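MRNA export factor GLE1 (Saccharomyces cerevisiae, PDB 6B4E) works as a nuclear pore component in mRNA export, and this C-terminal part spans its interaction region for NUP42, DBP5 and GFD1. Local coordinates at residues A[171-176]-A[224-229]; A[184-189]-A[199-204]; A[238-243]-A[288-293]; A[255-260]-A[274-279]. All coordinates share one frame; numbering follows the deposited sequence. Where two conformers were deposited one is given.

Contact 1: A[171-176]-A[224-229]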
loop_
_atom_site.group_PDB
_atom_site.type_symbol
_atom_site.label_atom_id
_atom_site.label_comp_id
_atom_site.label_asym_id
_atom_site.label_seq_id
_atom_site.Cartn_x
_atom_site.Cartn_y
_atom_site.Cartn_z
ATOM N N SER A 171 -14.748 -2.041 -10.359
ATOM C CA SER A 171 -13.419 -1.923 -10.955
ATOM C C SER A 171 -12.494 -1.119 -10.048
ATOM O O SER A 171 -11.385 -1.553 -9.715
ATOM C CB SER A 171 -13.548 -1.269 -12.331
ATOM O OG SER A 171 -12.293 -1.023 -12.916
ATOM N N TYR A 172 -12.954 0.054 -9.627
ATOM C CA TYR A 172 -12.152 0.910 -8.764
ATOM C C TYR A 172 -11.841 0.222 -7.446
ATOM O O TYR A 172 -10.687 0.202 -6.994
ATOM C CB TYR A 172 -12.895 2.219 -8.527
ATOM C CG TYR A 172 -12.236 3.144 -7.537
ATOM C CD1 TYR A 172 -11.136 3.921 -7.886
ATOM C CD2 TYR A 172 -12.733 3.263 -6.245
ATOM C CE1 TYR A 172 -10.540 4.784 -6.952
ATOM C CE2 TYR A 172 -12.162 4.128 -5.326
ATOM C CZ TYR A 172 -11.068 4.876 -5.676
ATOM O OH TYR A 172 -10.526 5.710 -4.721
ATOM N N ASP A 173 -12.863 -0.326 -6.796
ATOM C CA ASP A 173 -12.652 -0.934 -5.486
ATOM C C ASP A 173 -11.660 -2.081 -5.567
ATOM O O ASP A 173 -10.785 -2.214 -4.705
ATOM C CB ASP A 173 -13.979 -1.424 -4.899
ATOM C CG ASP A 173 -14.862 -0.282 -4.405
ATOM O OD1 ASP A 173 -16.074 -0.517 -4.216
ATOM O OD2 ASP A 173 -14.360 0.839 -4.233
ATOM N N GLU A 174 -11.784 -2.930 -6.589
ATOM C CA GLU A 174 -10.924 -4.106 -6.654
ATOM C C GLU A 174 -9.492 -3.723 -6.989
ATOM O O GLU A 174 -8.553 -4.325 -6.446
ATOM C CB GLU A 174 -11.491 -5.120 -7.635
ATOM C CG GLU A 174 -12.768 -5.799 -7.097
ATOM C CD GLU A 174 -13.264 -6.969 -7.939
ATOM O OE1 GLU A 174 -12.706 -7.215 -9.027
ATOM O OE2 GLU A 174 -14.221 -7.650 -7.506
ATOM N N ARG A 175 -9.301 -2.686 -7.811
ATOM C CA ARG A 175 -7.964 -2.132 -8.021
ATOM C C ARG A 175 -7.366 -1.591 -6.721
ATOM O O ARG A 175 -6.196 -1.848 -6.405
ATOM C CB ARG A 175 -8.000 -1.020 -9.077
ATOM C CG ARG A 175 -8.268 -1.482 -10.471
ATOM C CD ARG A 175 -7.932 -0.407 -11.505
ATOM N NE ARG A 175 -8.583 0.886 -11.258
ATOM C CZ ARG A 175 -7.985 1.966 -10.745
ATOM N NH1 ARG A 175 -6.701 1.939 -10.408
ATOM N NH2 ARG A 175 -8.667 3.093 -10.573
ATOM N N MET A 176 -8.144 -0.813 -5.960
ATOM C CA MET A 176 -7.601 -0.256 -4.727
ATOM C C MET A 176 -7.230 -1.375 -3.759
ATOM O O MET A 176 -6.187 -1.315 -3.094
ATOM C CB MET A 176 -8.601 0.702 -4.067
ATOM C CG MET A 176 -8.950 1.936 -4.883
ATOM S SD MET A 176 -7.534 2.969 -5.295
ATOM C CE MET A 176 -7.278 2.452 -6.994
ATOM N N THR A 224 -16.330 5.847 2.334
ATOM C CA THR A 224 -17.067 5.182 1.275
ATOM C C THR A 224 -16.789 3.694 1.365
ATOM O O THR A 224 -16.015 3.234 2.214
ATOM C CB THR A 224 -16.674 5.726 -0.100
ATOM O OG1 THR A 224 -15.325 5.349 -0.388
ATOM C CG2 THR A 224 -16.799 7.237 -0.120
ATOM N N ASN A 225 -17.440 2.927 0.486
ATOM C CA ASN A 225 -17.226 1.486 0.504
ATOM C C ASN A 225 -15.752 1.142 0.354
ATOM O O ASN A 225 -15.290 0.143 0.923
ATOM C CB ASN A 225 -18.033 0.818 -0.603
ATOM C CG ASN A 225 -17.843 -0.686 -0.633
ATOM O OD1 ASN A 225 -18.100 -1.383 0.350
ATOM N ND2 ASN A 225 -17.412 -1.199 -1.772
ATOM N N THR A 226 -15.004 1.959 -0.401
ATOM C CA THR A 226 -13.614 1.633 -0.721
ATOM C C THR A 226 -12.747 1.579 0.530
ATOM O O THR A 226 -11.809 0.780 0.607
ATOM C CB THR A 226 -13.037 2.656 -1.700
ATOM O OG1 THR A 226 -13.995 2.948 -2.740
ATOM C CG2 THR A 226 -11.773 2.125 -2.314
ATOM N N HIS A 227 -13.013 2.443 1.507
ATOM C CA HIS A 227 -12.256 2.365 2.756
ATOM C C HIS A 227 -12.393 0.986 3.383
ATOM O O HIS A 227 -11.418 0.423 3.903
ATOM C CB HIS A 227 -12.734 3.425 3.740
ATOM C CG HIS A 227 -12.416 4.819 3.314
ATOM N ND1 HIS A 227 -13.271 5.569 2.533
ATOM C CD2 HIS A 227 -11.331 5.594 3.540
ATOM C CE1 HIS A 227 -12.732 6.754 2.310
ATOM N NE2 HIS A 227 -11.558 6.797 2.915
ATOM N N PHE A 228 -13.597 0.432 3.349
ATOM C CA PHE A 228 -13.810 -0.876 3.937
ATOM C C PHE A 228 -13.168 -1.959 3.094
ATOM O O PHE A 228 -12.633 -2.934 3.634
ATOM C CB PHE A 228 -15.305 -1.144 4.110
ATOM C CG PHE A 228 -15.961 -0.270 5.155
ATOM C CD1 PHE A 228 -15.819 -0.546 6.500
ATOM C CD2 PHE A 228 -16.705 0.834 4.784
ATOM C CE1 PHE A 228 -16.411 0.254 7.453
ATOM C CE2 PHE A 228 -17.308 1.634 5.734
ATOM C CZ PHE A 228 -17.159 1.337 7.075
ATOM N N VAL A 229 -13.231 -1.810 1.768
ATOM C CA VAL A 229 -12.577 -2.760 0.881
ATOM C C VAL A 229 -11.082 -2.824 1.174
ATOM O O VAL A 229 -10.520 -3.910 1.327
ATOM C CB VAL A 229 -12.850 -2.404 -0.593
ATOM C CG1 VAL A 229 -12.026 -3.302 -1.518
ATOM C CG2 VAL A 229 -14.319 -2.580 -0.903
#
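Tyr172 presents a ring edge to Thr226. Its CE2 lies 3.4 Å from Thr226 OG1, close to the ring plane. The methyl CG2 of Thr226 is also near this edge. Met176 CG lies over one face of the same ring. Tyr172 OH bonds to the carbonyl of Met156.

Asp173 carries the contact. Its CG stands anti to the carbonyl carbon (chi1 -74°), which sends the carboxylate across to helix 225-264. Each oxygen takes one donor. Thr226 OG1 gives its proton to Asp173 OD2 at 2.6 Å, nearly along the C-O axis. Asn225 ND2 reaches Asp173 OD1 at 2.9 Å from above the carboxylate plane, 51° out of it. Two different donors thus fix the rotation of the carboxylate. The amide of Asn225 is held at its other end too, because its OD1 accepts from Gly272 N. With an alanine in place of Asp173, Asn225 ND2 and Thr226 OG1 would probably both lose their acceptor, and a gap would open between the helices. Val229 adds apolar contact, with CG1 3.6 Å from Asp173 O.

Met176 closes the segment. Its CG packs 3.8 Å from Thr226 CG2.

The axes of the two segments approach to 9.3 Å and lie at 32°, so the two segments run roughly the same way. The aspartate grips the first turn of helix 225-264, where Thr224 is the N-cap and forms a capping box with His227. This is buried helix-helix packing at a capped N-terminus, in the helical GLE1-family fold.

Contact 2: A[184-189]-A[199-204]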
loop_
_atom_site.group_PDB
_atom_site.type_symbol
_atom_site.label_atom_id
_atom_site.label_comp_id
_atom_site.label_asym_id
_atom_site.label_seq_id
_atom_site.Cartn_x
_atom_site.Cartn_y
_atom_site.Cartn_z
ATOM N N ALA A 184 0.323 -3.621 2.127
ATOM C CA ALA A 184 0.125 -4.256 3.420
ATOM C C ALA A 184 1.155 -5.352 3.669
ATOM O O ALA A 184 1.792 -5.387 4.730
ATOM C CB ALA A 184 -1.293 -4.811 3.509
ATOM N N ILE A 185 1.293 -6.278 2.714
ATOM C CA ILE A 185 2.308 -7.332 2.786
ATOM C C ILE A 185 3.671 -6.731 3.096
ATOM O O ILE A 185 4.393 -7.197 3.989
ATOM C CB ILE A 185 2.350 -8.124 1.462
ATOM C CG1 ILE A 185 1.108 -9.019 1.309
ATOM C CG2 ILE A 185 3.647 -8.941 1.330
ATOM C CD1 ILE A 185 1.035 -10.208 2.257
ATOM N N ILE A 186 4.076 -5.731 2.310
ATOM C CA ILE A 186 5.409 -5.165 2.474
ATOM C C ILE A 186 5.610 -4.660 3.900
ATOM O O ILE A 186 6.688 -4.836 4.485
ATOM C CB ILE A 186 5.645 -4.061 1.424
ATOM C CG1 ILE A 186 5.746 -4.694 0.026
ATOM C CG2 ILE A 186 6.912 -3.264 1.749
ATOM C CD1 ILE A 186 5.807 -3.717 -1.128
ATOM N N THR A 187 4.590 -4.027 4.489
ATOM C CA THR A 187 4.788 -3.465 5.819
ATOM C C THR A 187 4.972 -4.536 6.886
ATOM O O THR A 187 5.557 -4.238 7.931
ATOM C CB THR A 187 3.638 -2.540 6.253
ATOM O OG1 THR A 187 2.425 -3.279 6.455
ATOM C CG2 THR A 187 3.412 -1.386 5.262
ATOM N N ARG A 188 4.513 -5.769 6.651
ATOM C CA ARG A 188 4.596 -6.809 7.672
ATOM C C ARG A 188 5.637 -7.880 7.354
ATOM O O ARG A 188 5.839 -8.798 8.159
ATOM C CB ARG A 188 3.207 -7.430 7.916
ATOM C CG ARG A 188 2.542 -8.191 6.762
ATOM C CD ARG A 188 3.173 -9.534 6.472
ATOM N NE ARG A 188 2.169 -10.419 5.873
ATOM C CZ ARG A 188 2.352 -11.701 5.582
ATOM N NH1 ARG A 188 3.514 -12.283 5.804
ATOM N NH2 ARG A 188 1.342 -12.401 5.048
ATOM N N LEU A 189 6.338 -7.761 6.233
ATOM C CA LEU A 189 7.486 -8.613 5.961
ATOM C C LEU A 189 8.727 -8.073 6.651
ATOM O O LEU A 189 8.908 -6.859 6.778
ATOM C CB LEU A 189 7.760 -8.701 4.459
ATOM C CG LEU A 189 6.743 -9.438 3.586
ATOM C CD1 LEU A 189 7.050 -9.172 2.119
ATOM C CD2 LEU A 189 6.763 -10.919 3.856
ATOM N N THR A 199 20.285 -2.259 7.175
ATOM C CA THR A 199 19.335 -1.363 6.532
ATOM C C THR A 199 18.063 -1.293 7.358
ATOM O O THR A 199 17.580 -2.313 7.859
ATOM C CB THR A 199 18.998 -1.841 5.105
ATOM O OG1 THR A 199 20.207 -2.072 4.372
ATOM C CG2 THR A 199 18.136 -0.815 4.365
ATOM N N SER A 200 17.525 -0.086 7.499
ATOM C CA SER A 200 16.194 0.071 8.054
ATOM C C SER A 200 15.161 -0.392 7.037
ATOM O O SER A 200 15.311 -0.171 5.834
ATOM C CB SER A 200 15.935 1.529 8.428
ATOM O OG SER A 200 16.852 1.978 9.407
ATOM N N HIS A 201 14.111 -1.039 7.522
ATOM C CA HIS A 201 13.006 -1.401 6.644
ATOM C C HIS A 201 12.426 -0.124 6.053
ATOM O O HIS A 201 12.053 0.780 6.808
ATOM C CB HIS A 201 11.960 -2.163 7.452
ATOM C CG HIS A 201 10.903 -2.835 6.629
ATOM N ND1 HIS A 201 10.143 -2.172 5.691
ATOM C CD2 HIS A 201 10.425 -4.103 6.671
ATOM C CE1 HIS A 201 9.264 -3.010 5.168
ATOM N NE2 HIS A 201 9.418 -4.188 5.741
ATOM N N PRO A 202 12.343 0.010 4.730
ATOM C CA PRO A 202 11.920 1.301 4.163
ATOM C C PRO A 202 10.435 1.609 4.316
ATOM O O PRO A 202 10.050 2.777 4.171
ATOM C CB PRO A 202 12.318 1.174 2.688
ATOM C CG PRO A 202 12.272 -0.283 2.418
ATOM C CD PRO A 202 12.711 -0.959 3.686
ATOM N N PHE A 203 9.582 0.617 4.587
ATOM C CA PHE A 203 8.136 0.824 4.713
ATOM C C PHE A 203 7.607 -0.080 5.814
ATOM O O PHE A 203 6.878 -1.047 5.557
ATOM C CB PHE A 203 7.410 0.538 3.396
ATOM C CG PHE A 203 7.868 1.411 2.269
ATOM C CD1 PHE A 203 7.572 2.758 2.248
ATOM C CD2 PHE A 203 8.610 0.876 1.248
ATOM C CE1 PHE A 203 8.009 3.526 1.233
ATOM C CE2 PHE A 203 9.040 1.651 0.241
ATOM C CZ PHE A 203 8.741 2.963 0.231
ATOM N N PRO A 204 7.916 0.240 7.057
ATOM C CA PRO A 204 7.746 -0.708 8.166
ATOM C C PRO A 204 6.307 -0.760 8.671
ATOM O O PRO A 204 5.415 -0.075 8.172
ATOM C CB PRO A 204 8.713 -0.151 9.219
ATOM C CG PRO A 204 8.662 1.332 8.987
ATOM C CD PRO A 204 8.623 1.467 7.483
#
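His201 pins a loop to the C-terminal end of helix 169-188. The contact is buried and local. The loop of 199-204 turns back onto the helix it follows, just before helix 206-216 begins.

The imidazole of His201 does most of the work. Its CG is anti to the backbone N (chi1 -168°), which carries the ring toward the helix end. NE2 lies between two backbone carbonyls. It is 2.9 Å from Leu189 O and 3.1 Å from Ile186 O, and both hydrogen bonds are weak because neither is straight. Both oxygens lie at the ring edge. ND1 is used as well: Phe203 N donates to His201 ND1 at 3.1 Å, in the ring plane. Pro204 CA lies over one face of the ring. A leucine in place of His201 would probably leave Phe203 N without this acceptor and Ile186 O and Leu189 O without the shared donor.

Weaker contacts flank the ring. Ile186 CG2 makes an apolar contact with Phe203 CB at 4.2 Å, the two side chains lying side by side. Thr187 CA makes a CH...O contact with Phe203 O at 3.2 Å. The hydroxyl of Thr187 turns elsewhere, to Ala184 O in its own helix and to Ser208.

One nitrogen donates and the other accepts, which is consistent with a neutral ring protonated at NE2. A single proton shared between two carbonyls suggests a soft, bifurcated bond there, and the straighter bond at ND1 probably steadies the ring.

Contact 3: A[238-243]-A[288-293]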
loop_
_atom_site.group_PDB
_atom_site.type_symbol
_atom_site.label_atom_id
_atom_site.label_comp_id
_atom_site.label_asym_id
_atom_site.label_seq_id
_atom_site.Cartn_x
_atom_site.Cartn_y
_atom_site.Cartn_z
ATOM N N ALA A 238 -2.285 -8.806 6.461
ATOM C CA ALA A 238 -1.388 -8.359 7.523
ATOM C C ALA A 238 -1.969 -8.382 8.929
ATOM O O ALA A 238 -1.225 -8.084 9.865
ATOM C CB ALA A 238 -0.902 -6.936 7.204
ATOM N N ALA A 239 -3.240 -8.745 9.140
ATOM C CA ALA A 239 -3.797 -8.627 10.494
ATOM C C ALA A 239 -3.047 -9.499 11.502
ATOM O O ALA A 239 -2.795 -9.072 12.639
ATOM C CB ALA A 239 -5.285 -8.963 10.498
ATOM N N VAL A 240 -2.689 -10.721 11.116
ATOM C CA VAL A 240 -1.955 -11.603 12.028
ATOM C C VAL A 240 -0.684 -10.924 12.527
ATOM O O VAL A 240 -0.363 -10.945 13.723
ATOM C CB VAL A 240 -1.638 -12.934 11.321
ATOM C CG1 VAL A 240 -0.535 -13.694 12.059
ATOM C CG2 VAL A 240 -2.918 -13.747 11.204
ATOM N N GLN A 241 0.070 -10.331 11.608
ATOM C CA GLN A 241 1.346 -9.734 11.961
ATOM C C GLN A 241 1.176 -8.399 12.676
ATOM O O GLN A 241 2.036 -8.012 13.474
ATOM C CB GLN A 241 2.196 -9.558 10.707
ATOM C CG GLN A 241 2.626 -10.853 10.071
ATOM C CD GLN A 241 1.525 -11.515 9.258
ATOM O OE1 GLN A 241 0.592 -10.862 8.770
ATOM N NE2 GLN A 241 1.644 -12.826 9.083
ATOM N N PHE A 242 0.092 -7.681 12.384
ATOM C CA PHE A 242 -0.213 -6.437 13.091
ATOM C C PHE A 242 -0.451 -6.708 14.568
ATOM O O PHE A 242 0.051 -5.989 15.433
ATOM C CB PHE A 242 -1.445 -5.801 12.445
ATOM C CG PHE A 242 -1.744 -4.382 12.886
ATOM C CD1 PHE A 242 -0.902 -3.334 12.543
ATOM C CD2 PHE A 242 -2.914 -4.098 13.569
ATOM C CE1 PHE A 242 -1.201 -2.043 12.917
ATOM C CE2 PHE A 242 -3.211 -2.802 13.953
ATOM C CZ PHE A 242 -2.357 -1.775 13.616
ATOM N N LEU A 243 -1.197 -7.771 14.867
ATOM C CA LEU A 243 -1.386 -8.191 16.252
ATOM C C LEU A 243 -0.075 -8.598 16.911
ATOM O O LEU A 243 0.132 -8.336 18.106
ATOM C CB LEU A 243 -2.390 -9.349 16.311
ATOM C CG LEU A 243 -3.829 -8.945 16.037
ATOM C CD1 LEU A 243 -4.660 -10.176 15.742
ATOM C CD2 LEU A 243 -4.399 -8.227 17.222
ATOM N N MET A 288 -8.743 -16.443 12.788
ATOM C CA MET A 288 -8.143 -15.489 11.857
ATOM C C MET A 288 -7.234 -16.212 10.875
ATOM O O MET A 288 -6.368 -17.001 11.279
ATOM C CB MET A 288 -7.345 -14.424 12.604
ATOM C CG MET A 288 -6.633 -13.448 11.688
ATOM S SD MET A 288 -5.722 -12.165 12.583
ATOM C CE MET A 288 -7.017 -10.967 12.916
ATOM N N GLU A 289 -7.424 -15.923 9.590
ATOM C CA GLU A 289 -6.634 -16.506 8.514
ATOM C C GLU A 289 -5.485 -15.594 8.101
ATOM O O GLU A 289 -5.509 -14.375 8.295
ATOM C CB GLU A 289 -7.507 -16.771 7.292
ATOM C CG GLU A 289 -8.515 -17.878 7.500
ATOM C CD GLU A 289 -9.352 -18.145 6.257
ATOM O OE1 GLU A 289 -10.563 -18.396 6.406
ATOM O OE2 GLU A 289 -8.805 -18.098 5.138
ATOM N N SER A 290 -4.473 -16.227 7.521
ATOM C CA SER A 290 -3.372 -15.536 6.866
ATOM C C SER A 290 -3.053 -16.309 5.598
ATOM O O SER A 290 -3.423 -17.477 5.452
ATOM C CB SER A 290 -2.149 -15.424 7.774
ATOM O OG SER A 290 -1.807 -16.690 8.326
ATOM N N PHE A 291 -2.369 -15.651 4.664
ATOM C CA PHE A 291 -1.998 -16.338 3.444
ATOM C C PHE A 291 -1.078 -17.510 3.765
ATOM O O PHE A 291 -0.210 -17.396 4.643
ATOM C CB PHE A 291 -1.299 -15.383 2.465
ATOM C CG PHE A 291 -2.185 -14.266 1.963
ATOM C CD1 PHE A 291 -3.547 -14.468 1.796
ATOM C CD2 PHE A 291 -1.650 -13.021 1.631
ATOM C CE1 PHE A 291 -4.368 -13.449 1.324
ATOM C CE2 PHE A 291 -2.462 -12.005 1.165
ATOM C CZ PHE A 291 -3.825 -12.225 1.007
ATOM N N PRO A 292 -1.232 -18.641 3.081
ATOM C CA PRO A 292 -0.354 -19.786 3.351
ATOM C C PRO A 292 1.116 -19.429 3.171
ATOM O O PRO A 292 1.487 -18.659 2.284
ATOM C CB PRO A 292 -0.808 -20.832 2.325
ATOM C CG PRO A 292 -2.190 -20.443 1.960
ATOM C CD PRO A 292 -2.218 -18.945 2.026
ATOM N N GLU A 293 1.949 -20.007 4.032
ATOM C CA GLU A 293 3.390 -19.840 3.922
ATOM C C GLU A 293 3.864 -20.278 2.548
ATOM O O GLU A 293 3.323 -21.207 1.947
ATOM C CB GLU A 293 4.103 -20.663 4.997
ATOM C CG GLU A 293 3.912 -20.153 6.418
ATOM C CD GLU A 293 4.831 -18.995 6.754
ATOM O OE1 GLU A 293 4.322 -17.959 7.238
ATOM O OE2 GLU A 293 6.060 -19.124 6.543
HETATM O O HOH W 1 -4.119 -11.901 8.483
#
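Met288 lays its thioether along Val240, Ala239 and Leu243. Its chain is extended through SD, with CG anti to the backbone N (chi1 177°), and bends only at the last torsion. SD lies 3.5 Å from Val240 CG2, and the two side chains slide past each other in opposite directions. The bend brings CE down onto the helix. Met288 CE meets Ala239 CB at 3.6 Å. It also meets Leu243 CD1 at 3.8 Å, those two side chains reaching tip to tip. Trp235 and Trp283 touch the same methionine, so it fits into a small apolar patch between helices 225-264 and 271-284.

Glu289 turns its side chain away and takes part through its backbone. A water accepts from Val240 N at 3.2 Å and lies 2.8 Å from Glu289 O, to which it probably donates. The helix is kinked at this place, and Val240 N has no bond to the turn before. The water therefore gives this N-H a partner and probably links it to the loop.

Ser290 follows with its CB 3.9 Å from Val240 CG2. Next to it, Phe291 turns to another helix and packs against Ile185 of helix 169-188.

No direct hydrogen bond joins the two segments. The C-terminal tail is held here mainly by the apolar contacts of one methionine, with a smaller touch from Ser290 and a probable water bridge. This chemistry fits a surface contact, two of whose touching residues are exposed, without charge pairing.

Contact 4: A[255-260]-A[274-279]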
loop_
_atom_site.group_PDB
_atom_site.type_symbol
_atom_site.label_atom_id
_atom_site.label_comp_id
_atom_site.label_asym_id
_atom_site.label_seq_id
_atom_site.Cartn_x
_atom_site.Cartn_y
_atom_site.Cartn_z
ATOM N N ILE A 255 -10.759 -3.797 16.605
ATOM C CA ILE A 255 -12.137 -3.661 17.067
ATOM C C ILE A 255 -12.740 -2.361 16.549
ATOM O O ILE A 255 -13.915 -2.310 16.172
ATOM C CB ILE A 255 -12.191 -3.748 18.603
ATOM C CG1 ILE A 255 -11.770 -5.157 19.048
ATOM C CG2 ILE A 255 -13.583 -3.376 19.134
ATOM C CD1 ILE A 255 -11.499 -5.291 20.508
ATOM N N LEU A 256 -11.957 -1.285 16.536
ATOM C CA LEU A 256 -12.493 -0.004 16.103
ATOM C C LEU A 256 -12.901 -0.061 14.636
ATOM O O LEU A 256 -13.993 0.391 14.279
ATOM C CB LEU A 256 -11.483 1.113 16.353
ATOM C CG LEU A 256 -12.040 2.528 16.172
ATOM C CD1 LEU A 256 -13.115 2.864 17.226
ATOM C CD2 LEU A 256 -10.927 3.511 16.257
ATOM N N ILE A 257 -12.058 -0.637 13.764
ATOM C CA ILE A 257 -12.439 -0.691 12.344
ATOM C C ILE A 257 -13.527 -1.733 12.105
ATOM O O ILE A 257 -14.439 -1.521 11.297
ATOM C CB ILE A 257 -11.228 -0.936 11.408
ATOM C CG1 ILE A 257 -10.462 -2.247 11.688
ATOM C CG2 ILE A 257 -10.309 0.240 11.447
ATOM C CD1 ILE A 257 -9.504 -2.630 10.544
ATOM N N GLY A 258 -13.437 -2.891 12.762
ATOM C CA GLY A 258 -14.321 -3.990 12.413
ATOM C C GLY A 258 -15.691 -3.920 13.046
ATOM O O GLY A 258 -16.670 -4.394 12.456
ATOM N N GLU A 259 -15.791 -3.354 14.252
ATOM C CA GLU A 259 -17.068 -3.202 14.946
ATOM C C GLU A 259 -17.596 -1.776 14.834
ATOM O O GLU A 259 -18.691 -1.552 14.310
ATOM C CB GLU A 259 -16.930 -3.587 16.426
ATOM C CG GLU A 259 -18.184 -3.326 17.253
ATOM C CD GLU A 259 -19.403 -4.094 16.734
ATOM O OE1 GLU A 259 -20.495 -3.501 16.636
ATOM O OE2 GLU A 259 -19.266 -5.299 16.427
ATOM N N GLU A 260 -16.818 -0.797 15.304
ATOM C CA GLU A 260 -17.342 0.561 15.426
ATOM C C GLU A 260 -17.514 1.231 14.070
ATOM O O GLU A 260 -18.566 1.806 13.784
ATOM C CB GLU A 260 -16.428 1.393 16.333
ATOM C CG GLU A 260 -16.948 2.790 16.648
ATOM C CD GLU A 260 -18.281 2.782 17.403
ATOM O OE1 GLU A 260 -18.928 3.849 17.479
ATOM O OE2 GLU A 260 -18.683 1.713 17.920
ATOM N N ALA A 274 -19.580 -5.216 5.225
ATOM C CA ALA A 274 -20.062 -6.549 5.592
ATOM C C ALA A 274 -18.915 -7.547 5.654
ATOM O O ALA A 274 -18.846 -8.369 6.581
ATOM C CB ALA A 274 -21.123 -7.012 4.595
ATOM N N ARG A 275 -17.995 -7.481 4.689
ATOM C CA ARG A 275 -16.871 -8.412 4.695
ATOM C C ARG A 275 -15.913 -8.122 5.845
ATOM O O ARG A 275 -15.365 -9.053 6.454
ATOM C CB ARG A 275 -16.117 -8.375 3.372
ATOM C CG ARG A 275 -15.221 -9.606 3.244
ATOM C CD ARG A 275 -14.630 -9.735 1.872
ATOM N NE ARG A 275 -13.349 -9.045 1.788
ATOM C CZ ARG A 275 -12.207 -9.541 2.242
ATOM N NH1 ARG A 275 -11.091 -8.844 2.113
ATOM N NH2 ARG A 275 -12.179 -10.731 2.834
ATOM N N LEU A 276 -15.678 -6.844 6.152
ATOM C CA LEU A 276 -14.805 -6.521 7.278
ATOM C C LEU A 276 -15.402 -7.038 8.579
ATOM O O LEU A 276 -14.682 -7.538 9.450
ATOM C CB LEU A 276 -14.572 -5.012 7.363
ATOM C CG LEU A 276 -13.470 -4.557 8.327
ATOM C CD1 LEU A 276 -12.122 -5.139 7.934
ATOM C CD2 LEU A 276 -13.374 -3.030 8.379
ATOM N N ARG A 277 -16.726 -6.944 8.727
ATOM C CA ARG A 277 -17.344 -7.474 9.937
ATOM C C ARG A 277 -17.186 -8.992 10.008
ATOM O O ARG A 277 -16.998 -9.547 11.092
ATOM C CB ARG A 277 -18.818 -7.074 9.999
ATOM C CG ARG A 277 -19.567 -7.727 11.157
ATOM C CD ARG A 277 -20.916 -7.083 11.414
ATOM N NE ARG A 277 -20.795 -5.702 11.868
ATOM C CZ ARG A 277 -20.579 -5.334 13.128
ATOM N NH1 ARG A 277 -20.491 -4.043 13.435
ATOM N NH2 ARG A 277 -20.447 -6.247 14.085
ATOM N N ILE A 278 -17.258 -9.682 8.864
ATOM C CA ILE A 278 -17.035 -11.131 8.852
ATOM C C ILE A 278 -15.613 -11.463 9.305
ATOM O O ILE A 278 -15.394 -12.450 10.032
ATOM C CB ILE A 278 -17.328 -11.692 7.445
ATOM C CG1 ILE A 278 -18.841 -11.609 7.159
ATOM C CG2 ILE A 278 -16.789 -13.105 7.294
ATOM C CD1 ILE A 278 -19.708 -12.450 8.062
ATOM N N LEU A 279 -14.627 -10.659 8.873
ATOM C CA LEU A 279 -13.244 -10.860 9.308
ATOM C C LEU A 279 -13.105 -10.621 10.806
ATOM O O LEU A 279 -12.424 -11.391 11.512
ATOM C CB LEU A 279 -12.301 -9.939 8.538
ATOM C CG LEU A 279 -12.155 -10.243 7.045
ATOM C CD1 LEU A 279 -11.404 -9.191 6.307
ATOM C CD2 LEU A 279 -11.459 -11.594 6.805
#
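Glu259 and Arg277 form a salt bridge where two consecutive helices of the helical GLE1-family fold, 225-264 and 271-284, pack steeply crossed. It is described for one conformer of Glu259; a second was modelled. The segments lie at 120°, with axes 8.5 Å apart at the closest. Helix 225-264 has a wider pi-type turn at 256-260, and Gly258 lies within it. Having no side chain, Gly258 lets the backbones come close: its CA is 5.2 Å from Arg277 CA.

Arg277 starts extended and then bends at chi3 (-65°). The bend swings the guanidinium over to Glu259, whose own chain is bent at chi2. Arg277 NH2 donates to Glu259 OE2 at 2.8 Å. A second bond, from Arg277 NH1 to Glu259 OE1, is weak at 3.2 Å. The carboxylate and guanidinium planes are 68° apart, so the pair is not a flat two-point match. OE1 also bonds to Ser263. Gly258 O lies over one face of the guanidinium.

Beside the bridge the contact turns apolar. Leu276 holds its CG anti to the backbone N, which carries CD2 to Ile257, 4.3 Å from Ile257 CB. Trp235 packs against Leu276, and residues of helix 206-216 pack against Ile257. Elsewhere on this helix, Leu256 and Glu260 meet apolar side chains of another protein's chain. The buried carbonyl Ile257 O has no hydrogen-bond partner in the model, and the methyl Leu276 CD2 lies 3.5 Å from it.

How the contacts relate
Contacts 1, 2 and 4 are buried, while contact 3 lies at the surface. Helix 225-264 serves contacts 1, 3 and 4 at successive places along its length. Helix 169-188 is shared by contacts 1 and 2, whose centres are about 23 Å apart on opposite sides of the chain's centre. Contacts 1 and 4 touch through Phe228 and Leu276. Contacts 2 and 3 touch where Arg188 packs on Ala238 and Gln241. The chemistry varies with place: a carboxylate at a helix start in contact 1, an imidazole at a helix end in contact 2, a methionine and a water in contact 3, and a salt bridge beside apolar packing in contact 4.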